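Local coordinates for amine Dehydrogenase (Pseudomonas putida, PDB 1JMX), which probably oxidises primary amines to the corresponding aldehydes, passing the electrons on through heme c, at residues B[198-209]-B[258-267]; B[297-305]-B[340-348]. All coordinates share one frame; numbering follows the deposited sequence.

Contact 1: B[198-209]-B[258-267]; sequences LYFWPHQSPRHE and FTGLRSPKDP
Tyr-199 reaches across to the 258-267 segment and gathers three polar partners at its hydroxyl. Gly-260 N gives it a hydrogen bond of 3.0 Å at 157°, arriving near the plane of the ring. Tyr-199 OH and His-203 NE2 share a 2.8 Å hydrogen bond in which either could be the donor, and a water bonded to the same hydroxyl donates to Gly-260 O at 2.6 Å. A second water lies within hydrogen-bonding distance of both Leu-198 O and Phe-258 O.

Thr-259 CG2, anti to the carbonyl carbon, packs against the Trp-201 indole, 3.4 Å from Trp-201 CD2, while OG1 is satisfied by Tyr-298 O and Val-300 N. Leu-261 CD2 covers a face of the His-203 imidazole as a CH-pi contact, 4.1 Å from the ring centroid. Farther along, Arg-207 NH1 and Arg-262 NH2, both donors, lie 2.9 Å apart without a hydrogen bond; the Glu-209 carboxylate near both probably offsets their charge. Its OE1 forms a salt bridge with Arg-207 NH1 (2.7 Å, hydrogen bond weak) and is hydrogen-bonded to Tyr-235 OH.

Strand 257-262 pairs with strand 269-274, while Trp-201 and His-203 also touch Cys-299 of strand 299-302, and Gln-204 reaches strand 47-50.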
loop_
_atom_site.group_PDB
_atom_site.type_symbol
_atom_site.label_atom_id
_atom_site.label_comp_id
_atom_site.label_asym_id
_atom_site.label_seq_id
_atom_site.Cartn_x
_atom_site.Cartn_y
_atom_site.Cartn_z
ATOM N N LEU B 198 -2.110 -10.333 16.883
ATOM C CA LEU B 198 -3.044 -9.766 15.924
ATOM C C LEU B 198 -4.208 -10.765 15.949
ATOM O O LEU B 198 -4.103 -11.872 15.423
ATOM C CB LEU B 198 -2.381 -9.693 14.537
ATOM C CG LEU B 198 -3.131 -9.074 13.348
ATOM C CD1 LEU B 198 -4.105 -10.079 12.720
ATOM C CD2 LEU B 198 -3.846 -7.797 13.800
ATOM N N TYR B 199 -5.302 -10.382 16.595
ATOM C CA TYR B 199 -6.449 -11.270 16.716
ATOM C C TYR B 199 -7.768 -10.512 16.764
ATOM O O TYR B 199 -7.982 -9.678 17.640
ATOM C CB TYR B 199 -6.295 -12.124 17.976
ATOM C CG TYR B 199 -6.563 -13.589 17.760
ATOM C CD1 TYR B 199 -5.605 -14.413 17.164
ATOM C CD2 TYR B 199 -7.773 -14.159 18.150
ATOM C CE1 TYR B 199 -5.847 -15.756 16.963
ATOM C CE2 TYR B 199 -8.022 -15.512 17.952
ATOM C CZ TYR B 199 -7.054 -16.299 17.359
ATOM O OH TYR B 199 -7.293 -17.633 17.167
ATOM N N PHE B 200 -8.643 -10.804 15.807
ATOM C CA PHE B 200 -9.949 -10.160 15.720
ATOM C C PHE B 200 -11.063 -11.192 15.785
ATOM O O PHE B 200 -12.188 -10.925 15.374
ATOM C CB PHE B 200 -10.069 -9.401 14.401
ATOM C CG PHE B 200 -8.992 -8.385 14.193
ATOM C CD1 PHE B 200 -8.605 -7.541 15.236
ATOM C CD2 PHE B 200 -8.342 -8.288 12.968
ATOM C CE1 PHE B 200 -7.583 -6.619 15.060
ATOM C CE2 PHE B 200 -7.322 -7.372 12.781
ATOM C CZ PHE B 200 -6.939 -6.537 13.824
ATOM N N TRP B 201 -10.753 -12.362 16.328
ATOM C CA TRP B 201 -11.730 -13.435 16.398
ATOM C C TRP B 201 -11.967 -13.935 17.831
ATOM O O TRP B 201 -11.202 -14.743 18.347
ATOM C CB TRP B 201 -11.292 -14.579 15.470
ATOM C CG TRP B 201 -10.974 -14.115 14.035
ATOM C CD1 TRP B 201 -11.852 -14.022 12.991
ATOM C CD2 TRP B 201 -9.700 -13.672 13.518
ATOM N NE1 TRP B 201 -11.211 -13.552 11.868
ATOM C CE2 TRP B 201 -9.893 -13.328 12.162
ATOM C CE3 TRP B 201 -8.418 -13.531 14.072
ATOM C CZ2 TRP B 201 -8.853 -12.853 11.351
ATOM C CZ3 TRP B 201 -7.386 -13.056 13.263
ATOM C CH2 TRP B 201 -7.612 -12.724 11.920
ATOM N N PRO B 202 -13.004 -13.400 18.507
ATOM C CA PRO B 202 -13.335 -13.802 19.879
ATOM C C PRO B 202 -14.117 -15.124 19.842
ATOM O O PRO B 202 -15.353 -15.134 19.876
ATOM C CB PRO B 202 -14.199 -12.638 20.369
ATOM C CG PRO B 202 -14.950 -12.255 19.128
ATOM C CD PRO B 202 -13.878 -12.296 18.059
ATOM N N HIS B 203 -13.385 -16.230 19.735
ATOM C CA HIS B 203 -13.995 -17.553 19.678
ATOM C C HIS B 203 -14.754 -17.893 20.957
ATOM O O HIS B 203 -14.267 -17.675 22.065
ATOM C CB HIS B 203 -12.941 -18.656 19.501
ATOM C CG HIS B 203 -11.895 -18.371 18.467
ATOM N ND1 HIS B 203 -12.120 -18.521 17.118
ATOM C CD2 HIS B 203 -10.592 -18.035 18.594
ATOM C CE1 HIS B 203 -11.001 -18.298 16.457
ATOM N NE2 HIS B 203 -10.059 -18.002 17.332
ATOM N N GLN B 204 -15.954 -18.428 20.785
ATOM C CA GLN B 204 -16.758 -18.890 21.903
ATOM C C GLN B 204 -16.660 -20.411 21.745
ATOM O O GLN B 204 -17.588 -21.071 21.282
ATOM C CB GLN B 204 -18.203 -18.394 21.788
ATOM C CG GLN B 204 -18.340 -16.892 22.015
ATOM C CD GLN B 204 -19.783 -16.432 22.107
ATOM O OE1 GLN B 204 -20.611 -16.765 21.262
ATOM N NE2 GLN B 204 -20.089 -15.651 23.137
ATOM N N SER B 205 -15.483 -20.939 22.074
ATOM C CA SER B 205 -15.197 -22.367 21.935
ATOM C C SER B 205 -15.703 -23.242 23.075
ATOM O O SER B 205 -15.928 -22.757 24.189
ATOM C CB SER B 205 -13.690 -22.584 21.755
ATOM O OG SER B 205 -12.985 -22.234 22.929
ATOM N N PRO B 206 -15.879 -24.557 22.809
ATOM C CA PRO B 206 -16.358 -25.512 23.818
ATOM C C PRO B 206 -15.544 -25.521 25.124
ATOM O O PRO B 206 -16.072 -25.876 26.183
ATOM C CB PRO B 206 -16.265 -26.854 23.080
ATOM C CG PRO B 206 -16.595 -26.469 21.668
ATOM C CD PRO B 206 -15.767 -25.210 21.487
ATOM N N ARG B 207 -14.278 -25.106 25.054
ATOM C CA ARG B 207 -13.403 -25.072 26.232
ATOM C C ARG B 207 -13.652 -23.873 27.164
ATOM O O ARG B 207 -13.053 -23.792 28.236
ATOM C CB ARG B 207 -11.923 -25.113 25.818
ATOM C CG ARG B 207 -11.565 -26.237 24.835
ATOM C CD ARG B 207 -10.054 -26.494 24.773
ATOM N NE ARG B 207 -9.568 -27.135 25.997
ATOM C CZ ARG B 207 -8.619 -26.637 26.792
ATOM N NH1 ARG B 207 -8.035 -25.485 26.496
ATOM N NH2 ARG B 207 -8.257 -27.288 27.894
ATOM N N HIS B 208 -14.504 -22.936 26.748
ATOM C CA HIS B 208 -14.837 -21.761 27.563
ATOM C C HIS B 208 -13.598 -20.987 28.003
ATOM O O HIS B 208 -13.372 -20.755 29.189
ATOM C CB HIS B 208 -15.640 -22.201 28.791
ATOM C CG HIS B 208 -16.515 -21.132 29.366
ATOM N ND1 HIS B 208 -16.647 -20.935 30.725
ATOM C CD2 HIS B 208 -17.347 -20.242 28.775
ATOM C CE1 HIS B 208 -17.527 -19.974 30.947
ATOM N NE2 HIS B 208 -17.968 -19.536 29.779
ATOM N N GLU B 209 -12.773 -20.625 27.034
ATOM C CA GLU B 209 -11.569 -19.869 27.311
ATOM C C GLU B 209 -11.366 -18.799 26.243
ATOM O O GLU B 209 -11.945 -18.873 25.156
ATOM C CB GLU B 209 -10.342 -20.791 27.422
ATOM C CG GLU B 209 -10.002 -21.576 26.167
ATOM C CD GLU B 209 -8.828 -22.553 26.344
ATOM O OE1 GLU B 209 -8.308 -23.030 25.310
ATOM O OE2 GLU B 209 -8.424 -22.857 27.492
ATOM N N PHE B 258 -3.846 -17.274 11.132
ATOM C CA PHE B 258 -4.614 -16.149 11.664
ATOM C C PHE B 258 -5.335 -16.540 12.956
ATOM O O PHE B 258 -5.345 -15.785 13.929
ATOM C CB PHE B 258 -5.604 -15.629 10.624
ATOM C CG PHE B 258 -5.062 -14.511 9.780
ATOM C CD1 PHE B 258 -3.717 -14.145 9.855
ATOM C CD2 PHE B 258 -5.899 -13.814 8.914
ATOM C CE1 PHE B 258 -3.214 -13.098 9.077
ATOM C CE2 PHE B 258 -5.409 -12.762 8.129
ATOM C CZ PHE B 258 -4.065 -12.404 8.212
ATOM N N THR B 259 -5.947 -17.720 12.944
ATOM C CA THR B 259 -6.649 -18.241 14.108
ATOM C C THR B 259 -6.186 -19.664 14.402
ATOM O O THR B 259 -5.667 -20.368 13.525
ATOM C CB THR B 259 -8.172 -18.267 13.924
ATOM O OG1 THR B 259 -8.508 -19.153 12.856
ATOM C CG2 THR B 259 -8.712 -16.889 13.628
ATOM N N GLY B 260 -6.376 -20.070 15.653
ATOM C CA GLY B 260 -5.998 -21.397 16.077
ATOM C C GLY B 260 -6.813 -21.793 17.280
ATOM O O GLY B 260 -7.050 -20.972 18.156
ATOM N N LEU B 261 -7.290 -23.033 17.294
ATOM C CA LEU B 261 -8.077 -23.556 18.409
ATOM C C LEU B 261 -7.637 -24.943 18.821
ATOM O O LEU B 261 -7.180 -25.751 18.007
ATOM C CB LEU B 261 -9.572 -23.640 18.070
ATOM C CG LEU B 261 -10.482 -22.417 18.150
ATOM C CD1 LEU B 261 -11.898 -22.846 17.821
ATOM C CD2 LEU B 261 -10.413 -21.770 19.534
ATOM N N ARG B 262 -7.796 -25.209 20.108
ATOM C CA ARG B 262 -7.492 -26.512 20.642
ATOM C C ARG B 262 -8.752 -27.336 20.523
ATOM O O ARG B 262 -9.866 -26.830 20.711
ATOM C CB ARG B 262 -7.049 -26.430 22.088
ATOM C CG ARG B 262 -5.627 -26.019 22.203
ATOM C CD ARG B 262 -5.059 -26.571 23.447
ATOM N NE ARG B 262 -5.368 -25.745 24.596
ATOM C CZ ARG B 262 -5.027 -26.065 25.840
ATOM N NH1 ARG B 262 -4.390 -27.209 26.088
ATOM N NH2 ARG B 262 -5.219 -25.185 26.822
ATOM N N SER B 263 -8.565 -28.592 20.137
ATOM C CA SER B 263 -9.665 -29.517 19.965
ATOM C C SER B 263 -10.259 -29.834 21.316
ATOM O O SER B 263 -9.524 -30.049 22.284
ATOM C CB SER B 263 -9.164 -30.806 19.317
ATOM O OG SER B 263 -10.203 -31.755 19.198
ATOM N N PRO B 264 -11.593 -29.748 21.432
ATOM C CA PRO B 264 -12.272 -30.051 22.697
ATOM C C PRO B 264 -12.235 -31.579 22.950
ATOM O O PRO B 264 -12.429 -32.054 24.076
ATOM C CB PRO B 264 -13.691 -29.537 22.446
ATOM C CG PRO B 264 -13.859 -29.677 20.970
ATOM C CD PRO B 264 -12.538 -29.195 20.444
ATOM N N LYS B 265 -11.944 -32.315 21.873
ATOM C CA LYS B 265 -11.840 -33.776 21.837
ATOM C C LYS B 265 -10.463 -34.175 22.389
ATOM O O LYS B 265 -10.350 -35.059 23.242
ATOM C CB LYS B 265 -11.998 -34.206 20.377
ATOM C CG LYS B 265 -12.095 -35.690 20.090
ATOM C CD LYS B 265 -12.485 -35.859 18.633
ATOM C CE LYS B 265 -12.696 -37.303 18.231
ATOM N NZ LYS B 265 -13.187 -37.351 16.804
ATOM N N ASP B 266 -9.416 -33.538 21.871
ATOM C CA ASP B 266 -8.055 -33.770 22.339
ATOM C C ASP B 266 -7.405 -32.394 22.415
ATOM O O ASP B 266 -7.072 -31.782 21.389
ATOM C CB ASP B 266 -7.268 -34.702 21.411
ATOM C CG ASP B 266 -5.851 -34.994 21.922
ATOM O OD1 ASP B 266 -5.077 -35.627 21.185
ATOM O OD2 ASP B 266 -5.487 -34.596 23.045
ATOM N N PRO B 267 -7.259 -31.871 23.643
ATOM C CA PRO B 267 -6.668 -30.565 23.946
ATOM C C PRO B 267 -5.182 -30.470 23.642
ATOM O O PRO B 267 -4.622 -29.379 23.618
ATOM C CB PRO B 267 -6.937 -30.418 25.441
ATOM C CG PRO B 267 -6.844 -31.824 25.926
ATOM C CD PRO B 267 -7.667 -32.552 24.884
HETATM O O HOH W 1 -3.070 -14.282 14.586
HETATM O O HOH W 2 -6.643 -19.061 19.806
#

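Contact 2: B[297-305]-B[340-348]; sequences YYCVAFDKK and STTTPQVFI
Two innermost strands of adjacent beta-propeller blades run side by side here, Cys-299 and Ala-301 of one meeting Pro-344, just before strand 345-348 of the other. The end-to-end directions differ by only 3°, yet no direct hydrogen bond crosses between them: side chains and one water fill the seam.

Pro-344 takes both neighbours on one ring. Cys-299 SG lies 3.6 Å from Pro-344 CD, carried there by a chi1 of -162° that puts the sulfur opposite the backbone N, and Ala-301 CB is 3.8 Å from Pro-344 CB. A water links two backbone carbonyls, donating to Val-300 O at 3.0 Å and to Pro-344 O at 2.7 Å, so both are satisfied although the contact is buried.

At one end the Tyr-298 ring presents its edge to a carbonyl, with CD2 3.2 Å from Ser-340 O; its hydroxyl is hydrogen-bonded to an acidic side chain of another protein's chain. At the other end Val-346 CG2 packs 3.6 Å from Phe-302 O. Lys-304, its chain bent at chi2, lays its methylenes obliquely across Ile-348, CE 3.9 Å from CG1, and brings NZ to 3.6 Å from Val-346 O.

Tyr-298 and Cys-299 both face Gly-312 in a classic beta bulge at the start of strand 299-302. Strand 345-348 pairs in turn with strand 12-18, so this seam lies beside the blade built from both chain ends, the "Velcro" closure familiar from beta-propellers.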
loop_
_atom_site.group_PDB
_atom_site.type_symbol
_atom_site.label_atom_id
_atom_site.label_comp_id
_atom_site.label_asym_id
_atom_site.label_seq_id
_atom_site.Cartn_x
_atom_site.Cartn_y
_atom_site.Cartn_z
ATOM N N TYR B 297 -8.432 -19.133 4.265
ATOM C CA TYR B 297 -9.511 -19.122 5.244
ATOM C C TYR B 297 -8.922 -18.425 6.470
ATOM O O TYR B 297 -7.729 -18.552 6.741
ATOM C CB TYR B 297 -9.965 -20.540 5.600
ATOM C CG TYR B 297 -10.825 -21.214 4.550
ATOM C CD1 TYR B 297 -10.264 -22.092 3.625
ATOM C CD2 TYR B 297 -12.203 -20.989 4.494
ATOM C CE1 TYR B 297 -11.048 -22.730 2.667
ATOM C CE2 TYR B 297 -12.997 -21.624 3.544
ATOM C CZ TYR B 297 -12.410 -22.490 2.629
ATOM O OH TYR B 297 -13.177 -23.092 1.654
ATOM N N TYR B 298 -9.736 -17.654 7.180
ATOM C CA TYR B 298 -9.257 -16.921 8.353
ATOM C C TYR B 298 -9.491 -17.580 9.701
ATOM O O TYR B 298 -8.591 -17.669 10.535
ATOM C CB TYR B 298 -9.966 -15.573 8.472
ATOM C CG TYR B 298 -9.638 -14.502 7.468
ATOM C CD1 TYR B 298 -8.400 -14.448 6.822
ATOM C CD2 TYR B 298 -10.554 -13.479 7.225
ATOM C CE1 TYR B 298 -8.087 -13.383 5.962
ATOM C CE2 TYR B 298 -10.256 -12.430 6.383
ATOM C CZ TYR B 298 -9.029 -12.376 5.754
ATOM O OH TYR B 298 -8.760 -11.305 4.939
ATOM N N CYS B 299 -10.732 -18.004 9.904
ATOM C CA CYS B 299 -11.175 -18.515 11.185
ATOM C C CYS B 299 -11.626 -19.965 11.348
ATOM O O CYS B 299 -12.518 -20.434 10.645
ATOM C CB CYS B 299 -12.291 -17.579 11.651
ATOM S SG CYS B 299 -12.691 -17.642 13.371
ATOM N N VAL B 300 -11.042 -20.645 12.333
ATOM C CA VAL B 300 -11.414 -22.022 12.638
ATOM C C VAL B 300 -12.571 -22.018 13.633
ATOM O O VAL B 300 -12.757 -21.059 14.384
ATOM C CB VAL B 300 -10.250 -22.865 13.268
ATOM C CG1 VAL B 300 -9.201 -23.206 12.231
ATOM C CG2 VAL B 300 -9.626 -22.149 14.450
ATOM N N ALA B 301 -13.361 -23.085 13.601
ATOM C CA ALA B 301 -14.483 -23.273 14.514
ATOM C C ALA B 301 -14.679 -24.777 14.704
ATOM O O ALA B 301 -14.681 -25.530 13.744
ATOM C CB ALA B 301 -15.756 -22.627 13.963
ATOM N N PHE B 302 -14.739 -25.206 15.956
ATOM C CA PHE B 302 -14.953 -26.608 16.308
ATOM C C PHE B 302 -16.380 -26.776 16.828
ATOM O O PHE B 302 -16.902 -25.890 17.510
ATOM C CB PHE B 302 -14.013 -27.011 17.451
ATOM C CG PHE B 302 -12.733 -27.657 17.010
ATOM C CD1 PHE B 302 -11.513 -27.017 17.211
ATOM C CD2 PHE B 302 -12.737 -28.934 16.452
ATOM C CE1 PHE B 302 -10.321 -27.639 16.875
ATOM C CE2 PHE B 302 -11.550 -29.562 16.112
ATOM C CZ PHE B 302 -10.338 -28.913 16.328
ATOM N N ASP B 303 -17.028 -27.889 16.495
ATOM C CA ASP B 303 -18.350 -28.115 17.052
ATOM C C ASP B 303 -18.121 -28.594 18.501
ATOM O O ASP B 303 -16.972 -28.754 18.926
ATOM C CB ASP B 303 -19.209 -29.075 16.199
ATOM C CG ASP B 303 -18.671 -30.501 16.131
ATOM O OD1 ASP B 303 -19.336 -31.325 15.477
ATOM O OD2 ASP B 303 -17.616 -30.820 16.708
ATOM N N LYS B 304 -19.199 -28.834 19.244
ATOM C CA LYS B 304 -19.105 -29.232 20.649
ATOM C C LYS B 304 -18.218 -30.427 20.960
ATOM O O LYS B 304 -17.378 -30.357 21.860
ATOM C CB LYS B 304 -20.499 -29.445 21.239
ATOM C CG LYS B 304 -20.823 -28.524 22.409
ATOM C CD LYS B 304 -20.788 -27.041 22.007
ATOM C CE LYS B 304 -21.136 -26.141 23.188
ATOM N NZ LYS B 304 -21.108 -24.715 22.801
ATOM N N LYS B 305 -18.395 -31.512 20.214
ATOM C CA LYS B 305 -17.603 -32.721 20.430
ATOM C C LYS B 305 -16.224 -32.690 19.784
ATOM O O LYS B 305 -15.320 -33.396 20.224
ATOM C CB LYS B 305 -18.370 -33.964 19.967
ATOM C CG LYS B 305 -19.508 -34.380 20.902
ATOM C CD LYS B 305 -20.260 -35.591 20.353
ATOM C CE LYS B 305 -19.327 -36.797 20.141
ATOM N NZ LYS B 305 -19.998 -37.936 19.425
ATOM N N SER B 340 -15.654 -12.074 5.101
ATOM C CA SER B 340 -14.627 -11.147 5.548
ATOM C C SER B 340 -14.039 -11.550 6.912
ATOM O O SER B 340 -13.686 -12.716 7.101
ATOM C CB SER B 340 -15.165 -9.722 5.554
ATOM O OG SER B 340 -14.099 -8.813 5.684
ATOM N N THR B 341 -13.982 -10.624 7.872
ATOM C CA THR B 341 -13.405 -10.926 9.192
ATOM C C THR B 341 -14.353 -11.518 10.231
ATOM O O THR B 341 -14.038 -11.522 11.413
ATOM C CB THR B 341 -12.713 -9.694 9.821
ATOM O OG1 THR B 341 -13.687 -8.676 10.082
ATOM C CG2 THR B 341 -11.628 -9.151 8.895
ATOM N N THR B 342 -15.499 -12.029 9.787
ATOM C CA THR B 342 -16.492 -12.630 10.681
ATOM C C THR B 342 -15.941 -13.844 11.437
ATOM O O THR B 342 -15.049 -14.538 10.946
ATOM C CB THR B 342 -17.738 -13.088 9.883
ATOM O OG1 THR B 342 -18.810 -13.367 10.785
ATOM C CG2 THR B 342 -17.442 -14.353 9.098
ATOM N N THR B 343 -16.469 -14.092 12.632
ATOM C CA THR B 343 -16.047 -15.249 13.423
ATOM C C THR B 343 -17.206 -16.221 13.690
ATOM O O THR B 343 -18.210 -15.860 14.307
ATOM C CB THR B 343 -15.271 -14.844 14.743
ATOM O OG1 THR B 343 -15.303 -15.917 15.690
ATOM C CG2 THR B 343 -15.827 -13.630 15.370
ATOM N N PRO B 344 -17.122 -17.438 13.118
ATOM C CA PRO B 344 -18.122 -18.498 13.263
ATOM C C PRO B 344 -18.280 -18.874 14.733
ATOM O O PRO B 344 -17.319 -19.260 15.384
ATOM C CB PRO B 344 -17.514 -19.643 12.458
ATOM C CG PRO B 344 -16.766 -18.924 11.383
ATOM C CD PRO B 344 -16.077 -17.851 12.168
ATOM N N GLN B 345 -19.508 -18.786 15.227
ATOM C CA GLN B 345 -19.825 -19.061 16.627
ATOM C C GLN B 345 -20.762 -20.273 16.798
ATOM O O GLN B 345 -21.878 -20.282 16.274
ATOM C CB GLN B 345 -20.465 -17.802 17.214
ATOM C CG GLN B 345 -19.809 -17.230 18.445
ATOM C CD GLN B 345 -18.333 -16.951 18.292
ATOM O OE1 GLN B 345 -17.918 -15.811 18.097
ATOM N NE2 GLN B 345 -17.526 -17.979 18.473
ATOM N N VAL B 346 -20.301 -21.279 17.543
ATOM C CA VAL B 346 -21.063 -22.510 17.779
ATOM C C VAL B 346 -21.730 -22.547 19.173
ATOM O O VAL B 346 -21.105 -22.202 20.182
ATOM C CB VAL B 346 -20.148 -23.767 17.582
ATOM C CG1 VAL B 346 -20.944 -25.054 17.728
ATOM C CG2 VAL B 346 -19.492 -23.730 16.220
ATOM N N PHE B 347 -22.992 -22.978 19.218
ATOM C CA PHE B 347 -23.750 -23.051 20.473
ATOM C C PHE B 347 -24.870 -24.086 20.411
ATOM O O PHE B 347 -25.297 -24.477 19.329
ATOM C CB PHE B 347 -24.371 -21.682 20.805
ATOM C CG PHE B 347 -25.445 -21.245 19.839
ATOM C CD1 PHE B 347 -26.790 -21.465 20.125
ATOM C CD2 PHE B 347 -25.112 -20.642 18.628
ATOM C CE1 PHE B 347 -27.784 -21.095 19.216
ATOM C CE2 PHE B 347 -26.095 -20.271 17.717
ATOM C CZ PHE B 347 -27.431 -20.499 18.011
ATOM N N ILE B 348 -25.330 -24.523 21.583
ATOM C CA ILE B 348 -26.439 -25.476 21.694
ATOM C C ILE B 348 -27.658 -24.633 22.101
ATOM O O ILE B 348 -27.636 -23.955 23.138
ATOM C CB ILE B 348 -26.206 -26.545 22.803
ATOM C CG1 ILE B 348 -24.862 -27.258 22.619
ATOM C CG2 ILE B 348 -27.349 -27.552 22.805
ATOM C CD1 ILE B 348 -24.805 -28.178 21.448
HETATM O O HOH W 3 -14.691 -19.422 16.041
#

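From the N terminus, the chain lays down strands 12-18, 22-27 and 32-38, which wait for their inner partner until the very end. Contact 1 closes a 48-residue excursion holding strands 209-218, 230-239 and 245-250. The chain then builds 269-274, 276-281 and 286-292 before contact 2 opens, and contact 2 closes a 34-residue excursion through 309-312, 317-322 and 327-333. The two lie in series, neither nested nor crossed, their centres about 9 Å apart. The side chain of Thr-259 is shared by the two contacts. Together they join the irregular 198-209 loop, strand 257-262, strand 299-302 and strand 345-348 in turn, ending beside the N-terminal strands.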